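Local coordinates for protein maleylpyruvate isomerase (Ralstonia sp., PDB 2V6K) that catalyses the glutathione-dependent isomerisation of maleylpyruvate to fumarylpyruvate in bacterial naphthalene breakdown, working as a homodimeric zeta-class glutathione transferase, at residues A[12-23]-A[162-171]; A[136-147]-A[181-192]. All blocks are in the same frame, centred on the assembly; numbering follows the deposited sequence.

Overall arrangement
Contact 1 joins the two domains of the glutathione transferase fold: helix 12-24 of the thioredoxin-like N-terminal domain lies against helix 164-178 of the helical C-terminal domain, the centre of the contact about 5 Å from that of the chain. The first turn of helix 12-24 also contributes to the pocket of the glutathione conjugate. Contact 2 lies within the C-terminal domain, about 16 Å from the chain centre, where helix 125-149 meets 181-192. The two centres are about 17 Å apart, and helix 164-178 spans them: D166 and L169 touch V192, and L169 also touches Y143. The side chain of I136 in contact 2 is about 10 Å from a bound conjugate, at its nearest atoms.

Contact 1: residues A[12-23]-A[162-171]; sequences GTSHRLRIALNL and PTLADCYLVP. With TGG (gamma-glutamyl-S-(1,2-dicarboxyethyl)cysteinylglycine), chain C.
R16 runs across the partner helix and ends beside the glutathione conjugate. Its CB and CG both lie against C167 O, CB with P171 CG as a further neighbour. With CG anti to the backbone N (chi1 -177°), the chain reaches Y168, where R16 CD stands over the ring centre in a CH-pi contact, 3.7 Å from the centroid. A bend at chi3 then lays the guanidinium nearly parallel to the phenol ring, the planes 11° apart, with R16 NE 3.5 Å from Y168 CD1. T13 CG2 lies over the opposite face, so both faces are covered, which limits tilting of the group. R16 NE donates to a water that in turn donates to Y168 O; R16 NH1 is hydrogen-bonded to S67 OG and also approaches OC1 of the conjugate.

The pair of helices forms part of the interdomain interface of the glutathione transferase fold, running at 143° with axes 8.2 Å apart and packed knobs-into-holes. P171 is one knob, set among G12, H15, R16 and I19. P171 CG covers a face of the H15 imidazole, 3.7 Å from the ring centroid, while P171 CB rests 3.4 Å from G12 O. C167 is the other knob: its side chain fits among R16, I19, A20 and L23, with C167 SG 3.7 Å from I19 CG2. The C167 carbonyl oxygen, buried and without a hydrogen-bond partner, has R16 CA-H directed at it.

At the far end T163 and D166 form a capping box, D166 OD2 accepting from T163 N, and at the other G12 N donates to OE2 of the conjugate at 2.9 Å.

Contact 2: residues A[136-147]-A[181-192]; sequences ISAGFDAYEALL and VDLTPYPLIRAV
The carboxylate of E144 accepts two backbone N-H groups from the first turn of helix 187-196: E144 OE2 takes L188 N at 2.8 Å and E144 OE1 takes I189 N at 2.9 Å. Each oxygen uses its syn lone pair, so the two bonds make a fork that fixes the rotation of the group. The E144 chain folds at chi2 (81°), turning the carboxylate onto the helix start, with P187 CD beside OE2. A negative group here would probably be stabilised by the helix dipole.

The Y186 ring, just ahead of that helix, is sandwiched between P185 CB and F140 CB, the latter 3.6 Å from the centroid, and the F140 ring turns its edge to the phenol face in a T-shaped pair with planes at 78°. Y186 OH donates to D141 OD1 at 2.9 Å, meeting it from above the carboxylate plane. I189 is a knob among F140, Y143, E144 and L147; I189 CD1 lies over a face of the F140 ring, 3.7 Å from F140 CG, while L183 CD2 meets that ring at its edge. V181 packs on I136, and S137 OG, hydrogen-bonded to G133 O in its own helix, also takes a water that bridges to D182 O.

All this lies within the all-helical C-terminal domain of the glutathione transferase fold, the loop before helix 187-196 and its first turn packing on the side of helix 125-149. The helices cross at 80°, with axes 9.0 Å apart. Helix 164-178 closes the inner side, A165 and L169 lying on Y143 and Q172 on F140, while A138, A142, A145 and L146 pack against the second subunit.

Contact 1: residues A[12-23]-A[162-171]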
loop_
_atom_site.group_PDB
_atom_site.type_symbol
_atom_site.label_atom_id
_atom_site.label_comp_id
_atom_site.label_asym_id
_atom_site.label_seq_id
_atom_site.Cartn_x
_atom_site.Cartn_y
_atom_site.Cartn_z
ATOM N N GLY A 12 11.303 0.920 -8.554
ATOM C CA GLY A 12 10.738 -0.293 -7.973
ATOM C C GLY A 12 9.311 -0.561 -8.401
ATOM O O GLY A 12 8.970 -1.688 -8.740
ATOM N N THR A 13 8.469 0.470 -8.380
ATOM C CA THR A 13 7.068 0.298 -8.766
ATOM C C THR A 13 6.940 0.079 -10.268
ATOM O O THR A 13 6.039 -0.628 -10.711
ATOM C CB THR A 13 6.202 1.485 -8.353
ATOM O OG1 THR A 13 6.818 2.688 -8.834
ATOM C CG2 THR A 13 6.058 1.553 -6.839
ATOM N N SER A 14 7.831 0.678 -11.056
ATOM C CA SER A 14 7.852 0.415 -12.497
ATOM C C SER A 14 8.235 -1.032 -12.764
ATOM O O SER A 14 7.590 -1.720 -13.549
ATOM C CB SER A 14 8.850 1.332 -13.200
ATOM O OG SER A 14 8.459 2.696 -13.100
ATOM N N HIS A 15 9.305 -1.476 -12.114
ATOM C CA HIS A 15 9.812 -2.844 -12.192
ATOM C C HIS A 15 8.709 -3.842 -11.813
ATOM O O HIS A 15 8.481 -4.825 -12.533
ATOM C CB HIS A 15 11.028 -2.910 -11.255
ATOM C CG HIS A 15 11.790 -4.198 -11.274
ATOM N ND1 HIS A 15 12.875 -4.401 -10.448
ATOM C CD2 HIS A 15 11.631 -5.345 -11.981
ATOM C CE1 HIS A 15 13.354 -5.616 -10.646
ATOM N NE2 HIS A 15 12.621 -6.208 -11.574
ATOM N N ARG A 16 8.022 -3.563 -10.704
ATOM C CA ARG A 16 6.900 -4.364 -10.218
ATOM C C ARG A 16 5.843 -4.577 -11.306
ATOM O O ARG A 16 5.415 -5.707 -11.574
ATOM C CB ARG A 16 6.308 -3.648 -8.999
ATOM C CG ARG A 16 5.162 -4.336 -8.271
ATOM C CD ARG A 16 4.450 -3.334 -7.380
ATOM N NE ARG A 16 5.321 -2.874 -6.301
ATOM C CZ ARG A 16 5.013 -1.898 -5.452
ATOM N NH1 ARG A 16 3.867 -1.235 -5.578
ATOM N NH2 ARG A 16 5.859 -1.574 -4.480
ATOM N N LEU A 17 5.428 -3.485 -11.936
ATOM C CA LEU A 17 4.408 -3.561 -12.970
ATOM C C LEU A 17 4.936 -4.220 -14.246
ATOM O O LEU A 17 4.212 -4.988 -14.897
ATOM C CB LEU A 17 3.817 -2.175 -13.244
ATOM C CG LEU A 17 2.751 -2.078 -14.340
ATOM C CD1 LEU A 17 1.626 -3.091 -14.128
ATOM C CD2 LEU A 17 2.186 -0.680 -14.381
ATOM N N ARG A 18 6.189 -3.948 -14.598
ATOM C CA ARG A 18 6.777 -4.596 -15.773
ATOM C C ARG A 18 6.779 -6.110 -15.624
ATOM O O ARG A 18 6.513 -6.824 -16.590
ATOM C CB ARG A 18 8.196 -4.092 -16.056
ATOM C CG ARG A 18 8.253 -2.662 -16.580
ATOM C CD ARG A 18 9.656 -2.266 -17.042
ATOM N NE ARG A 18 10.717 -2.460 -16.048
ATOM C CZ ARG A 18 11.323 -1.484 -15.368
ATOM N NH1 ARG A 18 10.963 -0.209 -15.522
ATOM N NH2 ARG A 18 12.291 -1.791 -14.517
ATOM N N ILE A 19 7.070 -6.608 -14.421
ATOM C CA ILE A 19 7.051 -8.057 -14.198
ATOM C C ILE A 19 5.657 -8.613 -14.472
ATOM O O ILE A 19 5.514 -9.605 -15.182
ATOM C CB ILE A 19 7.505 -8.457 -12.776
ATOM C CG1 ILE A 19 8.956 -8.039 -12.514
ATOM C CG2 ILE A 19 7.354 -9.965 -12.580
ATOM C CD1 ILE A 19 9.343 -8.039 -11.028
ATOM N N ALA A 20 4.636 -7.967 -13.917
ATOM C CA ALA A 20 3.257 -8.426 -14.088
ATOM C C ALA A 20 2.841 -8.408 -15.560
ATOM O O ALA A 20 2.259 -9.378 -16.055
ATOM C CB ALA A 20 2.306 -7.587 -13.247
ATOM N N LEU A 21 3.147 -7.320 -16.264
ATOM C CA LEU A 21 2.847 -7.227 -17.694
ATOM C C LEU A 21 3.532 -8.337 -18.476
ATOM O O LEU A 21 2.909 -8.962 -19.334
ATOM C CB LEU A 21 3.249 -5.857 -18.253
ATOM C CG LEU A 21 2.365 -4.680 -17.836
ATOM C CD1 LEU A 21 3.110 -3.382 -18.028
ATOM C CD2 LEU A 21 1.076 -4.669 -18.634
ATOM N N ASN A 22 4.806 -8.586 -18.176
ATOM C CA ASN A 22 5.559 -9.625 -18.880
ATOM C C ASN A 22 5.028 -11.021 -18.591
ATOM O O ASN A 22 4.950 -11.854 -19.499
ATOM C CB ASN A 22 7.052 -9.557 -18.548
ATOM C CG ASN A 22 7.711 -8.297 -19.059
ATOM O OD1 ASN A 22 7.101 -7.500 -19.772
ATOM N ND2 ASN A 22 8.972 -8.103 -18.681
ATOM N N LEU A 23 4.646 -11.280 -17.344
ATOM C CA LEU A 23 4.083 -12.581 -17.002
ATOM C C LEU A 23 2.793 -12.835 -17.772
ATOM O O LEU A 23 2.523 -13.965 -18.184
ATOM C CB LEU A 23 3.850 -12.705 -15.495
ATOM C CG LEU A 23 5.101 -12.936 -14.645
ATOM C CD1 LEU A 23 4.790 -12.705 -13.178
ATOM C CD2 LEU A 23 5.656 -14.342 -14.851
ATOM N N PRO A 162 4.817 -18.260 -10.041
ATOM C CA PRO A 162 4.913 -16.851 -9.656
ATOM C C PRO A 162 3.535 -16.250 -9.408
ATOM O O PRO A 162 2.569 -16.596 -10.091
ATOM C CB PRO A 162 5.563 -16.196 -10.877
ATOM C CG PRO A 162 6.272 -17.316 -11.573
ATOM C CD PRO A 162 5.401 -18.514 -11.373
ATOM N N THR A 163 3.454 -15.373 -8.413
ATOM C CA THR A 163 2.219 -14.659 -8.097
ATOM C C THR A 163 2.525 -13.175 -8.000
ATOM O O THR A 163 3.690 -12.752 -8.112
ATOM C CB THR A 163 1.597 -15.116 -6.756
ATOM O OG1 THR A 163 2.513 -14.847 -5.688
ATOM C CG2 THR A 163 1.235 -16.602 -6.784
ATOM N N LEU A 164 1.499 -12.358 -7.784
ATOM C CA LEU A 164 1.788 -10.936 -7.665
ATOM C C LEU A 164 2.699 -10.603 -6.482
ATOM O O LEU A 164 3.395 -9.594 -6.517
ATOM C CB LEU A 164 0.541 -10.046 -7.733
ATOM C CG LEU A 164 -0.621 -10.138 -6.757
ATOM C CD1 LEU A 164 -0.274 -9.536 -5.404
ATOM C CD2 LEU A 164 -1.820 -9.419 -7.375
ATOM N N ALA A 165 2.747 -11.459 -5.458
ATOM C CA ALA A 165 3.683 -11.210 -4.354
ATOM C C ALA A 165 5.126 -11.153 -4.866
ATOM O O ALA A 165 5.909 -10.295 -4.448
ATOM C CB ALA A 165 3.535 -12.255 -3.254
ATOM N N ASP A 166 5.472 -12.035 -5.798
ATOM C CA ASP A 166 6.820 -12.036 -6.372
ATOM C C ASP A 166 7.087 -10.780 -7.186
ATOM O O ASP A 166 8.226 -10.302 -7.244
ATOM C CB ASP A 166 7.033 -13.270 -7.249
ATOM C CG ASP A 166 6.786 -14.555 -6.502
ATOM O OD1 ASP A 166 7.400 -14.761 -5.434
ATOM O OD2 ASP A 166 5.974 -15.365 -6.994
ATOM N N CYS A 167 6.044 -10.250 -7.822
ATOM C CA CYS A 167 6.161 -8.996 -8.566
ATOM C C CYS A 167 6.566 -7.851 -7.655
ATOM O O CYS A 167 7.293 -6.962 -8.084
ATOM C CB CYS A 167 4.858 -8.636 -9.276
ATOM S SG CYS A 167 4.324 -9.813 -10.515
ATOM N N TYR A 168 6.099 -7.879 -6.408
ATOM C CA TYR A 168 6.486 -6.869 -5.426
ATOM C C TYR A 168 7.840 -7.180 -4.791
ATOM O O TYR A 168 8.638 -6.271 -4.551
ATOM C CB TYR A 168 5.454 -6.780 -4.308
ATOM C CG TYR A 168 4.137 -6.103 -4.625
ATOM C CD1 TYR A 168 3.769 -4.928 -3.965
ATOM C CD2 TYR A 168 3.221 -6.669 -5.515
ATOM C CE1 TYR A 168 2.545 -4.321 -4.200
ATOM C CE2 TYR A 168 1.984 -6.065 -5.756
ATOM C CZ TYR A 168 1.653 -4.897 -5.087
ATOM O OH TYR A 168 0.433 -4.306 -5.281
ATOM N N LEU A 169 8.097 -8.451 -4.485
ATOM C CA LEU A 169 9.307 -8.812 -3.753
ATOM C C LEU A 169 10.587 -8.550 -4.541
ATOM O O LEU A 169 11.548 -7.985 -4.006
ATOM C CB LEU A 169 9.260 -10.278 -3.300
ATOM C CG LEU A 169 10.485 -10.743 -2.510
ATOM C CD1 LEU A 169 10.541 -10.055 -1.147
ATOM C CD2 LEU A 169 10.476 -12.261 -2.369
ATOM N N VAL A 170 10.608 -8.967 -5.801
ATOM C CA VAL A 170 11.832 -8.889 -6.592
ATOM C C VAL A 170 12.394 -7.453 -6.697
ATOM O O VAL A 170 13.569 -7.239 -6.425
ATOM C CB VAL A 170 11.675 -9.618 -7.950
ATOM C CG1 VAL A 170 12.788 -9.260 -8.911
ATOM C CG2 VAL A 170 11.651 -11.125 -7.708
ATOM N N PRO A 171 11.560 -6.465 -7.070
ATOM C CA PRO A 171 12.078 -5.095 -7.078
ATOM C C PRO A 171 12.527 -4.609 -5.703
ATOM O O PRO A 171 13.474 -3.831 -5.601
ATOM C CB PRO A 171 10.890 -4.271 -7.578
ATOM C CG PRO A 171 10.066 -5.249 -8.353
ATOM C CD PRO A 171 10.170 -6.513 -7.546
HETATM O OC1 TGG C . 2.594 1.738 -6.493
HETATM C CO1 TGG C . 2.311 2.874 -6.924
HETATM O OT1 TGG C . 2.086 3.124 -8.126
HETATM C CA1 TGG C . 2.221 3.990 -5.923
HETATM N NN1 TGG C . 1.654 3.503 -4.671
HETATM C CB1 TGG C . 3.602 4.561 -5.620
HETATM C CG1 TGG C . 4.216 5.207 -6.851
HETATM C CD1 TGG C . 5.453 6.052 -6.577
HETATM O OE1 TGG C . 6.010 5.911 -5.292
HETATM N NN2 TGG C . 6.431 5.844 -7.598
HETATM C CA2 TGG C . 7.814 6.205 -7.445
HETATM C CO2 TGG C . 7.829 7.689 -7.786
HETATM O OC2 TGG C . 7.545 7.972 -9.134
HETATM N NN3 TGG C . 8.932 8.427 -7.249
HETATM C CA3 TGG C . 9.172 9.786 -7.692
HETATM C CO3 TGG C . 9.439 10.664 -6.503
HETATM O OC3 TGG C . 9.422 10.165 -5.360
HETATM O OT3 TGG C . 9.680 11.870 -6.739
HETATM C CB2 TGG C . 8.523 5.246 -8.380
HETATM S SG2 TGG C . 10.212 5.580 -8.695
HETATM C CD2 TGG C . 11.174 5.300 -7.248
HETATM C CE2 TGG C . 11.283 3.816 -6.983
HETATM O OE2 TGG C . 12.365 3.217 -7.180
HETATM O OF2 TGG C . 10.270 3.206 -6.570
HETATM C CF2 TGG C . 12.521 5.955 -7.554
HETATM C CH2 TGG C . 13.464 6.011 -6.378
HETATM O OI2 TGG C . 13.022 5.819 -5.232
HETATM O OJ2 TGG C . 14.673 6.244 -6.615
HETATM O O HOH W 1 7.950 -3.677 -5.334
#

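Contact 2: residues A[136-147]-A[181-192]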
loop_
_atom_site.group_PDB
_atom_site.type_symbol
_atom_site.label_atom_id
_atom_site.label_comp_id
_atom_site.label_asym_id
_atom_site.label_seq_id
_atom_site.Cartn_x
_atom_site.Cartn_y
_atom_site.Cartn_z
ATOM N N ILE A 136 13.476 -1.776 5.233
ATOM C CA ILE A 136 13.628 -3.015 4.477
ATOM C C ILE A 136 13.813 -4.198 5.424
ATOM O O ILE A 136 13.151 -5.226 5.268
ATOM C CB ILE A 136 14.783 -2.926 3.465
ATOM C CG1 ILE A 136 14.403 -1.958 2.345
ATOM C CG2 ILE A 136 15.105 -4.306 2.892
ATOM C CD1 ILE A 136 15.567 -1.496 1.491
ATOM N N SER A 137 14.682 -4.063 6.423
ATOM C CA SER A 137 14.913 -5.162 7.351
ATOM C C SER A 137 13.665 -5.517 8.150
ATOM O O SER A 137 13.374 -6.688 8.353
ATOM C CB SER A 137 16.078 -4.852 8.282
ATOM O OG SER A 137 17.271 -4.725 7.533
ATOM N N ALA A 138 12.915 -4.510 8.592
ATOM C CA ALA A 138 11.699 -4.774 9.352
ATOM C C ALA A 138 10.687 -5.526 8.488
ATOM O O ALA A 138 10.092 -6.517 8.931
ATOM C CB ALA A 138 11.097 -3.475 9.882
ATOM N N GLY A 139 10.499 -5.065 7.256
ATOM C CA GLY A 139 9.548 -5.697 6.347
ATOM C C GLY A 139 9.976 -7.090 5.932
ATOM O O GLY A 139 9.152 -8.003 5.890
ATOM N N PHE A 140 11.260 -7.250 5.625
ATOM C CA PHE A 140 11.800 -8.559 5.263
ATOM C C PHE A 140 11.789 -9.537 6.442
ATOM O O PHE A 140 11.590 -10.729 6.239
ATOM C CB PHE A 140 13.204 -8.429 4.673
ATOM C CG PHE A 140 13.236 -8.028 3.213
ATOM C CD1 PHE A 140 12.080 -7.639 2.524
ATOM C CD2 PHE A 140 14.444 -8.025 2.531
ATOM C CE1 PHE A 140 12.140 -7.275 1.178
ATOM C CE2 PHE A 140 14.516 -7.669 1.185
ATOM C CZ PHE A 140 13.365 -7.286 0.509
ATOM N N ASP A 141 11.993 -9.052 7.670
ATOM C CA ASP A 141 11.829 -9.925 8.843
ATOM C C ASP A 141 10.455 -10.598 8.799
ATOM O O ASP A 141 10.344 -11.813 8.986
ATOM C CB ASP A 141 11.964 -9.156 10.164
ATOM C CG ASP A 141 13.392 -8.773 10.501
ATOM O OD1 ASP A 141 14.347 -9.313 9.908
ATOM O OD2 ASP A 141 13.555 -7.906 11.391
ATOM N N ALA A 142 9.417 -9.802 8.550
ATOM C CA ALA A 142 8.049 -10.310 8.535
ATOM C C ALA A 142 7.785 -11.201 7.328
ATOM O O ALA A 142 7.199 -12.273 7.468
ATOM C CB ALA A 142 7.053 -9.163 8.581
ATOM N N TYR A 143 8.211 -10.751 6.146
ATOM C CA TYR A 143 8.001 -11.494 4.906
ATOM C C TYR A 143 8.680 -12.863 5.003
ATOM O O TYR A 143 8.066 -13.898 4.700
ATOM C CB TYR A 143 8.556 -10.680 3.733
ATOM C CG TYR A 143 8.033 -11.037 2.363
ATOM C CD1 TYR A 143 7.199 -10.169 1.677
ATOM C CD2 TYR A 143 8.404 -12.226 1.737
ATOM C CE1 TYR A 143 6.737 -10.471 0.407
ATOM C CE2 TYR A 143 7.934 -12.545 0.465
ATOM C CZ TYR A 143 7.097 -11.657 -0.189
ATOM O OH TYR A 143 6.621 -11.944 -1.447
ATOM N N GLU A 144 9.939 -12.866 5.438
ATOM C CA GLU A 144 10.708 -14.097 5.634
ATOM C C GLU A 144 10.020 -15.052 6.606
ATOM O O GLU A 144 9.952 -16.262 6.353
ATOM C CB GLU A 144 12.110 -13.751 6.141
ATOM C CG GLU A 144 13.036 -14.941 6.340
ATOM C CD GLU A 144 13.684 -15.437 5.058
ATOM O OE1 GLU A 144 13.511 -14.816 3.984
ATOM O OE2 GLU A 144 14.390 -16.463 5.141
ATOM N N ALA A 145 9.517 -14.516 7.717
ATOM C CA ALA A 145 8.817 -15.335 8.707
ATOM C C ALA A 145 7.573 -15.977 8.098
ATOM O O ALA A 145 7.277 -17.148 8.368
ATOM C CB ALA A 145 8.450 -14.505 9.922
ATOM N N LEU A 146 6.850 -15.222 7.274
ATOM C CA LEU A 146 5.658 -15.760 6.613
ATOM C C LEU A 146 5.984 -16.836 5.589
ATOM O O LEU A 146 5.249 -17.823 5.476
ATOM C CB LEU A 146 4.821 -14.638 5.993
ATOM C CG LEU A 146 4.151 -13.724 7.023
ATOM C CD1 LEU A 146 3.605 -12.475 6.351
ATOM C CD2 LEU A 146 3.047 -14.449 7.781
ATOM N N LEU A 147 7.090 -16.671 4.868
ATOM C CA LEU A 147 7.550 -17.700 3.923
ATOM C C LEU A 147 7.861 -19.008 4.635
ATOM O O LEU A 147 7.659 -20.088 4.075
ATOM C CB LEU A 147 8.787 -17.231 3.150
ATOM C CG LEU A 147 8.623 -16.067 2.171
ATOM C CD1 LEU A 147 9.930 -15.786 1.448
ATOM C CD2 LEU A 147 7.520 -16.346 1.166
ATOM N N VAL A 181 21.827 -3.259 2.059
ATOM C CA VAL A 181 21.203 -3.973 3.163
ATOM C C VAL A 181 21.748 -5.396 3.197
ATOM O O VAL A 181 21.801 -6.067 2.164
ATOM C CB VAL A 181 19.670 -4.017 2.988
ATOM C CG1 VAL A 181 19.002 -4.742 4.154
ATOM C CG2 VAL A 181 19.116 -2.607 2.837
ATOM N N ASP A 182 22.151 -5.845 4.381
ATOM C CA ASP A 182 22.579 -7.225 4.574
ATOM C C ASP A 182 21.387 -8.158 4.394
ATOM O O ASP A 182 20.421 -8.104 5.159
ATOM C CB ASP A 182 23.188 -7.400 5.967
ATOM C CG ASP A 182 23.748 -8.796 6.196
ATOM O OD1 ASP A 182 23.877 -9.571 5.221
ATOM O OD2 ASP A 182 24.070 -9.109 7.362
ATOM N N LEU A 183 21.460 -8.996 3.364
ATOM C CA LEU A 183 20.379 -9.934 3.059
ATOM C C LEU A 183 20.626 -11.331 3.619
ATOM O O LEU A 183 19.795 -12.219 3.448
ATOM C CB LEU A 183 20.119 -9.999 1.550
ATOM C CG LEU A 183 19.604 -8.700 0.926
ATOM C CD1 LEU A 183 19.511 -8.838 -0.589
ATOM C CD2 LEU A 183 18.256 -8.320 1.512
ATOM N N THR A 184 21.746 -11.523 4.313
ATOM C CA THR A 184 22.035 -12.823 4.922
ATOM C C THR A 184 20.871 -13.372 5.770
ATOM O O THR A 184 20.582 -14.563 5.695
ATOM C CB THR A 184 23.342 -12.804 5.747
ATOM O OG1 THR A 184 24.389 -12.229 4.961
ATOM C CG2 THR A 184 23.752 -14.224 6.157
ATOM N N PRO A 185 20.214 -12.522 6.592
ATOM C CA PRO A 185 19.120 -13.049 7.419
ATOM C C PRO A 185 17.884 -13.562 6.684
ATOM O O PRO A 185 16.983 -14.104 7.330
ATOM C CB PRO A 185 18.727 -11.844 8.284
ATOM C CG PRO A 185 19.940 -10.980 8.291
ATOM C CD PRO A 185 20.470 -11.101 6.902
ATOM N N TYR A 186 17.838 -13.398 5.364
ATOM C CA TYR A 186 16.633 -13.713 4.588
ATOM C C TYR A 186 16.888 -14.748 3.496
ATOM O O TYR A 186 16.717 -14.456 2.316
ATOM C CB TYR A 186 16.027 -12.426 4.001
ATOM C CG TYR A 186 16.022 -11.300 5.000
ATOM C CD1 TYR A 186 15.203 -11.351 6.122
ATOM C CD2 TYR A 186 16.858 -10.198 4.842
ATOM C CE1 TYR A 186 15.212 -10.348 7.062
ATOM C CE2 TYR A 186 16.868 -9.173 5.783
ATOM C CZ TYR A 186 16.040 -9.261 6.886
ATOM O OH TYR A 186 16.033 -8.262 7.833
ATOM N N PRO A 187 17.287 -15.973 3.883
ATOM C CA PRO A 187 17.589 -16.974 2.864
ATOM C C PRO A 187 16.391 -17.375 2.008
ATOM O O PRO A 187 16.566 -17.704 0.836
ATOM C CB PRO A 187 18.080 -18.171 3.685
ATOM C CG PRO A 187 17.447 -17.988 5.029
ATOM C CD PRO A 187 17.486 -16.508 5.241
ATOM N N LEU A 188 15.192 -17.351 2.580
ATOM C CA LEU A 188 14.016 -17.763 1.823
ATOM C C LEU A 188 13.682 -16.716 0.772
ATOM O O LEU A 188 13.405 -17.053 -0.381
ATOM C CB LEU A 188 12.831 -18.068 2.744
ATOM C CG LEU A 188 13.065 -19.162 3.803
ATOM C CD1 LEU A 188 11.839 -19.336 4.682
ATOM C CD2 LEU A 188 13.486 -20.504 3.196
ATOM N N ILE A 189 13.759 -15.447 1.161
ATOM C CA ILE A 189 13.615 -14.344 0.219
ATOM C C ILE A 189 14.689 -14.417 -0.867
ATOM O O ILE A 189 14.386 -14.271 -2.056
ATOM C CB ILE A 189 13.644 -12.982 0.959
ATOM C CG1 ILE A 189 12.309 -12.752 1.677
ATOM C CG2 ILE A 189 13.946 -11.830 0.006
ATOM C CD1 ILE A 189 12.293 -11.532 2.598
ATOM N N ARG A 190 15.938 -14.670 -0.477
ATOM C CA ARG A 190 17.012 -14.755 -1.462
ATOM C C ARG A 190 16.755 -15.888 -2.455
ATOM O O ARG A 190 16.994 -15.731 -3.657
ATOM C CB ARG A 190 18.372 -14.914 -0.778
ATOM C CG ARG A 190 18.892 -13.611 -0.169
ATOM C CD ARG A 190 20.304 -13.756 0.377
ATOM N NE ARG A 190 20.365 -14.353 1.717
ATOM C CZ ARG A 190 20.758 -15.597 1.984
ATOM N NH1 ARG A 190 21.110 -16.428 1.005
ATOM N NH2 ARG A 190 20.795 -16.020 3.243
ATOM N N ALA A 191 16.240 -17.015 -1.965
ATOM C CA ALA A 191 15.941 -18.153 -2.838
ATOM C C ALA A 191 14.785 -17.845 -3.791
ATOM O O ALA A 191 14.834 -18.220 -4.959
ATOM C CB ALA A 191 15.661 -19.402 -2.027
ATOM N N VAL A 192 13.759 -17.150 -3.305
ATOM C CA VAL A 192 12.644 -16.750 -4.170
ATOM C C VAL A 192 13.141 -15.795 -5.253
ATOM O O VAL A 192 12.811 -15.951 -6.436
ATOM C CB VAL A 192 11.492 -16.095 -3.375
ATOM C CG1 VAL A 192 10.466 -15.476 -4.325
ATOM C CG2 VAL A 192 10.830 -17.119 -2.469
HETATM O O HOH W 2 19.392 -6.539 7.195
#